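Local coordinates for protein dihydrofolate reductase (Schistosoma mansoni, PDB 3VCO) that catalyses the NADPH-dependent reduction of 7,8-dihydrofolate to tetrahydrofolate, a key step in folate metabolism that supports thymidylate, purine and glycine synthesis, at residues 72-77 against 89-94; 135-140 against 163-168. All coordinates share one frame; numbering follows the deposited sequence.

Interaction 1: 72-77 against 89-94; sequences VTWESI and NIVVSS. With SO4 (sulfate ion), chain C; SO4 (sulfate ion), chain B.
Trp-74, on the short helix 71-76, and Val-91, on strand 88-92, mark the closest backbone approach, their CA atoms 6.9 Å apart, with no hydrogen bond between the two segments. Side chains do the joining. The CG2 methyl of Val-91 approaches the indole obliquely, above its plane and toward the rim, 3.7 Å from Trp-74 CG. The indole reaches the strand because its CG stands anti to the backbone N (chi1 169°). Farther out, Asn-89 OD1 meets the ring edge near its plane, 3.7 Å from Trp-74 CZ3, the amide plane perpendicular to the indole. The hydrogen bond of that oxygen comes from Leu-84 N, which fixes the amide beside the ring, while Lys-82 makes a cation-pi contact with the indole. Beyond this buried patch each segment holds a sulfate, probably from the crystallisation liquor. At the helix start, Thr-73 grips O2 of the chain C sulfate twice, through N at 2.7 Å and OG1 at 2.9 Å. Ser-94 N reaches O1 of the chain B sulfate at 2.9 Å, and Ser-93 OG bonds to O3 of that ion. By similarity these residues bind NADP(+), so the sulfates plausibly mimic its phosphates. The helix and strand belong to a beta-alpha-beta unit of the dihydrofolate reductase fold.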
loop_
_atom_site.group_PDB
_atom_site.type_symbol
_atom_site.label_atom_id
_atom_site.label_comp_id
_atom_site.label_asym_id
_atom_site.label_seq_id
_atom_site.Cartn_x
_atom_site.Cartn_y
_atom_site.Cartn_z
ATOM N N VAL A 72 8.599 -9.725 -1.882
ATOM C CA VAL A 72 7.601 -10.776 -1.737
ATOM C C VAL A 72 6.235 -10.211 -2.091
ATOM O O VAL A 72 5.422 -10.902 -2.702
ATOM C CB VAL A 72 7.577 -11.447 -0.336
ATOM C CG1 VAL A 72 6.442 -12.471 -0.266
ATOM C CG2 VAL A 72 8.926 -12.121 -0.034
ATOM N N THR A 73 5.996 -8.945 -1.756
ATOM C CA THR A 73 4.770 -8.304 -2.226
ATOM C C THR A 73 4.780 -8.266 -3.758
ATOM O O THR A 73 3.854 -8.726 -4.407
ATOM C CB THR A 73 4.580 -6.876 -1.632
ATOM O OG1 THR A 73 4.413 -6.983 -0.222
ATOM C CG2 THR A 73 3.335 -6.199 -2.218
ATOM N N TRP A 74 5.861 -7.772 -4.335
ATOM C CA TRP A 74 5.991 -7.772 -5.785
ATOM C C TRP A 74 5.755 -9.165 -6.408
ATOM O O TRP A 74 5.015 -9.298 -7.357
ATOM C CB TRP A 74 7.359 -7.261 -6.174
ATOM C CG TRP A 74 7.687 -7.451 -7.618
ATOM C CD1 TRP A 74 8.540 -8.402 -8.161
ATOM C CD2 TRP A 74 7.198 -6.680 -8.716
ATOM N NE1 TRP A 74 8.609 -8.236 -9.509
ATOM C CE2 TRP A 74 7.781 -7.207 -9.886
ATOM C CE3 TRP A 74 6.337 -5.580 -8.825
ATOM C CZ2 TRP A 74 7.530 -6.670 -11.158
ATOM C CZ3 TRP A 74 6.077 -5.062 -10.083
ATOM C CH2 TRP A 74 6.678 -5.610 -11.236
ATOM N N GLU A 75 6.315 -10.202 -5.813
ATOM C CA GLU A 75 6.206 -11.527 -6.374
ATOM C C GLU A 75 4.831 -12.120 -6.205
ATOM O O GLU A 75 4.465 -13.041 -6.935
ATOM C CB GLU A 75 7.199 -12.450 -5.703
ATOM C CG GLU A 75 8.603 -12.262 -6.146
ATOM C CD GLU A 75 9.532 -13.193 -5.406
ATOM O OE1 GLU A 75 9.033 -14.040 -4.622
ATOM O OE2 GLU A 75 10.749 -13.068 -5.593
ATOM N N SER A 76 4.071 -11.615 -5.230
ATOM C CA SER A 76 2.768 -12.216 -4.927
ATOM C C SER A 76 1.720 -11.742 -5.921
ATOM O O SER A 76 0.689 -12.357 -6.073
ATOM C CB SER A 76 2.321 -11.846 -3.510
ATOM O OG SER A 76 1.860 -10.509 -3.502
ATOM N N ILE A 77 1.985 -10.608 -6.564
ATOM C CA ILE A 77 1.070 -10.039 -7.533
ATOM C C ILE A 77 0.946 -10.909 -8.796
ATOM O O ILE A 77 1.949 -11.300 -9.396
ATOM C CB ILE A 77 1.526 -8.634 -7.911
ATOM C CG1 ILE A 77 1.518 -7.735 -6.674
ATOM C CG2 ILE A 77 0.636 -8.065 -8.998
ATOM C CD1 ILE A 77 2.255 -6.373 -6.933
ATOM N N ASN A 89 6.311 2.048 -10.235
ATOM C CA ASN A 89 6.531 0.856 -9.406
ATOM C C ASN A 89 7.954 0.821 -8.860
ATOM O O ASN A 89 8.932 0.878 -9.631
ATOM C CB ASN A 89 6.343 -0.427 -10.229
ATOM C CG ASN A 89 4.913 -0.666 -10.651
ATOM O OD1 ASN A 89 4.413 -1.785 -10.524
ATOM N ND2 ASN A 89 4.237 0.375 -11.137
ATOM N N ILE A 90 8.090 0.665 -7.548
ATOM C CA ILE A 90 9.415 0.602 -6.956
ATOM C C ILE A 90 9.448 -0.577 -5.987
ATOM O O ILE A 90 8.613 -0.669 -5.107
ATOM C CB ILE A 90 9.753 1.882 -6.146
ATOM C CG1 ILE A 90 9.729 3.103 -7.050
ATOM C CG2 ILE A 90 11.169 1.779 -5.509
ATOM C CD1 ILE A 90 9.963 4.375 -6.296
ATOM N N VAL A 91 10.381 -1.493 -6.202
ATOM C CA VAL A 91 10.503 -2.624 -5.294
ATOM C C VAL A 91 11.749 -2.410 -4.427
ATOM O O VAL A 91 12.805 -2.086 -4.960
ATOM C CB VAL A 91 10.616 -3.950 -6.086
ATOM C CG1 VAL A 91 10.786 -5.142 -5.134
ATOM C CG2 VAL A 91 9.356 -4.164 -6.970
ATOM N N VAL A 92 11.620 -2.595 -3.115
ATOM C CA VAL A 92 12.742 -2.418 -2.215
ATOM C C VAL A 92 13.279 -3.816 -1.933
ATOM O O VAL A 92 12.667 -4.572 -1.194
ATOM C CB VAL A 92 12.304 -1.763 -0.911
ATOM C CG1 VAL A 92 13.486 -1.718 0.133
ATOM C CG2 VAL A 92 11.676 -0.369 -1.229
ATOM N N SER A 93 14.402 -4.144 -2.557
ATOM C CA SER A 93 14.981 -5.479 -2.475
ATOM C C SER A 93 16.482 -5.409 -2.788
ATOM O O SER A 93 16.903 -4.576 -3.566
ATOM C CB SER A 93 14.270 -6.397 -3.482
ATOM O OG SER A 93 14.906 -7.679 -3.607
ATOM N N SER A 94 17.277 -6.296 -2.202
ATOM C CA SER A 94 18.679 -6.437 -2.609
ATOM C C SER A 94 18.850 -7.675 -3.486
ATOM O O SER A 94 19.886 -7.858 -4.122
ATOM C CB SER A 94 19.616 -6.528 -1.403
ATOM O OG SER A 94 18.917 -6.493 -0.169
HETATM S S SO4 C . 8.159 -8.001 1.286
HETATM O O1 SO4 C . 8.599 -6.907 2.169
HETATM O O2 SO4 C . 7.158 -7.581 0.310
HETATM O O3 SO4 C . 9.363 -8.488 0.608
HETATM O O4 SO4 C . 7.546 -9.076 2.084
HETATM S S SO4 B . 15.206 -8.925 0.056
HETATM O O1 SO4 B . 15.997 -7.690 0.029
HETATM O O2 SO4 B . 14.460 -8.961 1.308
HETATM O O3 SO4 B . 14.362 -9.018 -1.138
HETATM O O4 SO4 B . 16.096 -10.085 0.002
#

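Interaction 2: 135-140 against 163-168; sequences RLYKEA and TYFPKV
Tyr-137 turns its CG anti to the carbonyl carbon (chi1 -71°), whereas Phe-165 sets its own CG anti to the backbone N (chi1 -163°), and the two rings meet between helix 134-142 and the loop that follows strand 148-156. Phe-165 CE1 comes down over one face of the tyrosine ring, displaced toward the rim and 3.6 Å from Tyr-137 CG. With the planes 58° apart and the centroids separated by 5.2 Å, the pair is oblique. Pro-166 fills in beside it. Its CG lies 3.6 Å from Lys-138 CA, pressed on the helix backbone, and 3.9 Å from Tyr-137 CB. The proline also touches its own neighbour, CD sitting over one face of the Phe-165 ring. Of the Lys-138 side chain, CB is the atom that reaches the proline; the end of the chain leads away from the loop. Around the patch, Leu-141 of the same helix touches both Phe-165 and Pro-166, and the ring of Trp-33 meets that of Phe-165. Tyr-137 OH makes a hydrogen bond with Val-26 O, so the phenol is held at its far end while its ring packs on the loop. No hydrogen bond or salt bridge crosses between the segments: the loop is held to this helix, which carries residues assigned by similarity to NADP(+) binding, by van der Waals and aromatic contact.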
loop_
_atom_site.group_PDB
_atom_site.type_symbol
_atom_site.label_atom_id
_atom_site.label_comp_id
_atom_site.label_asym_id
_atom_site.label_seq_id
_atom_site.Cartn_x
_atom_site.Cartn_y
_atom_site.Cartn_z
ATOM N N ARG A 135 8.210 -5.298 6.772
ATOM C CA ARG A 135 9.357 -4.411 7.015
ATOM C C ARG A 135 9.193 -2.965 6.532
ATOM O O ARG A 135 9.672 -2.029 7.181
ATOM C CB ARG A 135 10.633 -4.992 6.439
ATOM C CG ARG A 135 11.400 -5.825 7.473
ATOM C CD ARG A 135 12.461 -6.694 6.805
ATOM N NE ARG A 135 11.872 -7.490 5.735
ATOM C CZ ARG A 135 12.514 -7.850 4.631
ATOM N NH1 ARG A 135 13.783 -7.498 4.451
ATOM N NH2 ARG A 135 11.887 -8.574 3.715
ATOM N N LEU A 136 8.518 -2.787 5.404
ATOM C CA LEU A 136 8.266 -1.431 4.879
ATOM C C LEU A 136 7.199 -0.718 5.672
ATOM O O LEU A 136 7.302 0.481 5.948
ATOM C CB LEU A 136 7.856 -1.489 3.413
ATOM C CG LEU A 136 8.937 -1.849 2.377
ATOM C CD1 LEU A 136 8.474 -1.516 0.991
ATOM C CD2 LEU A 136 10.263 -1.143 2.655
ATOM N N TYR A 137 6.130 -1.444 6.008
ATOM C CA TYR A 137 5.110 -0.868 6.870
ATOM C C TYR A 137 5.787 -0.452 8.147
ATOM O O TYR A 137 5.492 0.580 8.707
ATOM C CB TYR A 137 4.078 -1.919 7.250
ATOM C CG TYR A 137 3.154 -2.348 6.135
ATOM C CD1 TYR A 137 2.687 -1.435 5.207
ATOM C CD2 TYR A 137 2.698 -3.681 6.052
ATOM C CE1 TYR A 137 1.799 -1.832 4.211
ATOM C CE2 TYR A 137 1.819 -4.086 5.041
ATOM C CZ TYR A 137 1.391 -3.150 4.120
ATOM O OH TYR A 137 0.504 -3.532 3.126
ATOM N N LYS A 138 6.658 -1.304 8.659
ATOM C CA LYS A 138 7.226 -1.002 9.971
ATOM C C LYS A 138 8.061 0.281 9.879
ATOM O O LYS A 138 7.896 1.201 10.672
ATOM C CB LYS A 138 8.068 -2.152 10.487
ATOM C CG LYS A 138 8.652 -1.887 11.881
ATOM C CD LYS A 138 9.379 -3.117 12.457
ATOM C CE LYS A 138 9.851 -2.894 13.906
ATOM N NZ LYS A 138 11.030 -1.972 13.983
ATOM N N GLU A 139 8.937 0.348 8.882
ATOM C CA GLU A 139 9.752 1.560 8.710
ATOM C C GLU A 139 8.926 2.794 8.492
ATOM O O GLU A 139 9.220 3.851 9.061
ATOM C CB GLU A 139 10.756 1.398 7.575
ATOM C CG GLU A 139 11.961 0.577 8.039
ATOM C CD GLU A 139 12.783 0.089 6.890
ATOM O OE1 GLU A 139 12.619 0.647 5.783
ATOM O OE2 GLU A 139 13.587 -0.852 7.095
ATOM N N ALA A 140 7.885 2.669 7.671
ATOM C CA ALA A 140 6.971 3.784 7.445
ATOM C C ALA A 140 6.276 4.270 8.697
ATOM O O ALA A 140 6.068 5.471 8.877
ATOM C CB ALA A 140 5.917 3.394 6.364
ATOM N N THR A 163 0.885 -13.123 10.261
ATOM C CA THR A 163 1.935 -12.096 10.304
ATOM C C THR A 163 1.187 -10.867 10.767
ATOM O O THR A 163 0.038 -10.690 10.378
ATOM C CB THR A 163 2.588 -11.844 8.888
ATOM O OG1 THR A 163 3.571 -12.859 8.617
ATOM C CG2 THR A 163 3.258 -10.476 8.794
ATOM N N TYR A 164 1.797 -10.032 11.606
ATOM C CA TYR A 164 1.073 -8.873 12.137
ATOM C C TYR A 164 1.526 -7.542 11.640
ATOM O O TYR A 164 2.694 -7.325 11.388
ATOM C CB TYR A 164 0.998 -8.885 13.666
ATOM C CG TYR A 164 0.064 -9.985 14.148
ATOM C CD1 TYR A 164 -1.288 -9.720 14.403
ATOM C CD2 TYR A 164 0.518 -11.288 14.326
ATOM C CE1 TYR A 164 -2.165 -10.724 14.818
ATOM C CE2 TYR A 164 -0.357 -12.309 14.747
ATOM C CZ TYR A 164 -1.690 -12.011 14.983
ATOM O OH TYR A 164 -2.552 -12.997 15.401
ATOM N N PHE A 165 0.562 -6.652 11.488
ATOM C CA PHE A 165 0.831 -5.261 11.217
ATOM C C PHE A 165 1.567 -4.650 12.409
ATOM O O PHE A 165 1.370 -5.048 13.553
ATOM C CB PHE A 165 -0.479 -4.539 10.948
ATOM C CG PHE A 165 -0.312 -3.203 10.277
ATOM C CD1 PHE A 165 0.148 -3.121 8.962
ATOM C CD2 PHE A 165 -0.596 -2.020 10.970
ATOM C CE1 PHE A 165 0.301 -1.868 8.330
ATOM C CE2 PHE A 165 -0.431 -0.775 10.348
ATOM C CZ PHE A 165 0.040 -0.703 9.051
ATOM N N PRO A 166 2.467 -3.699 12.133
ATOM C CA PRO A 166 3.250 -3.025 13.184
ATOM C C PRO A 166 2.315 -2.391 14.194
ATOM O O PRO A 166 1.172 -2.148 13.853
ATOM C CB PRO A 166 4.027 -1.949 12.407
ATOM C CG PRO A 166 4.211 -2.541 11.063
ATOM C CD PRO A 166 2.968 -3.400 10.779
ATOM N N LYS A 167 2.761 -2.185 15.431
ATOM C CA LYS A 167 1.907 -1.560 16.437
ATOM C C LYS A 167 1.484 -0.145 16.029
ATOM O O LYS A 167 2.290 0.651 15.552
ATOM C CB LYS A 167 2.581 -1.525 17.815
ATOM C CG LYS A 167 3.272 -2.817 18.228
ATOM C CD LYS A 167 2.374 -4.041 18.084
ATOM C CE LYS A 167 3.050 -5.250 18.734
ATOM N NZ LYS A 167 4.509 -5.317 18.401
ATOM N N VAL A 168 0.197 0.139 16.190
ATOM C CA VAL A 168 -0.358 1.472 15.975
ATOM C C VAL A 168 -1.290 1.658 17.168
ATOM O O VAL A 168 -1.872 0.670 17.644
ATOM C CB VAL A 168 -1.234 1.527 14.709
ATOM C CG1 VAL A 168 -1.623 2.955 14.409
ATOM C CG2 VAL A 168 -0.522 0.921 13.521
#

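From the N terminus, strand 64-70 leads into helix 71-76, and interaction 1 closes the short loop between that helix and strand 88-92. The chain then passes through strand 104-106, helix 109-116 and strand 125-130 before entering helix 134-142. Interaction 2 closes a second loop, which runs out along strand 148-156 and returns at 163-168. The two loops follow in series, neither nesting nor crossing. Their centres lie about 16 Å apart, yet they touch where Val-92 CG2 packs 4.1 Å from Leu-136 CD1. Interaction 1 ties helix 71-76 to strand 88-92 of the sheet, interaction 2 ties helix 134-142 to the loop between strands 148-156 and 174-175, and both include residues assigned to the NADP(+) site by similarity.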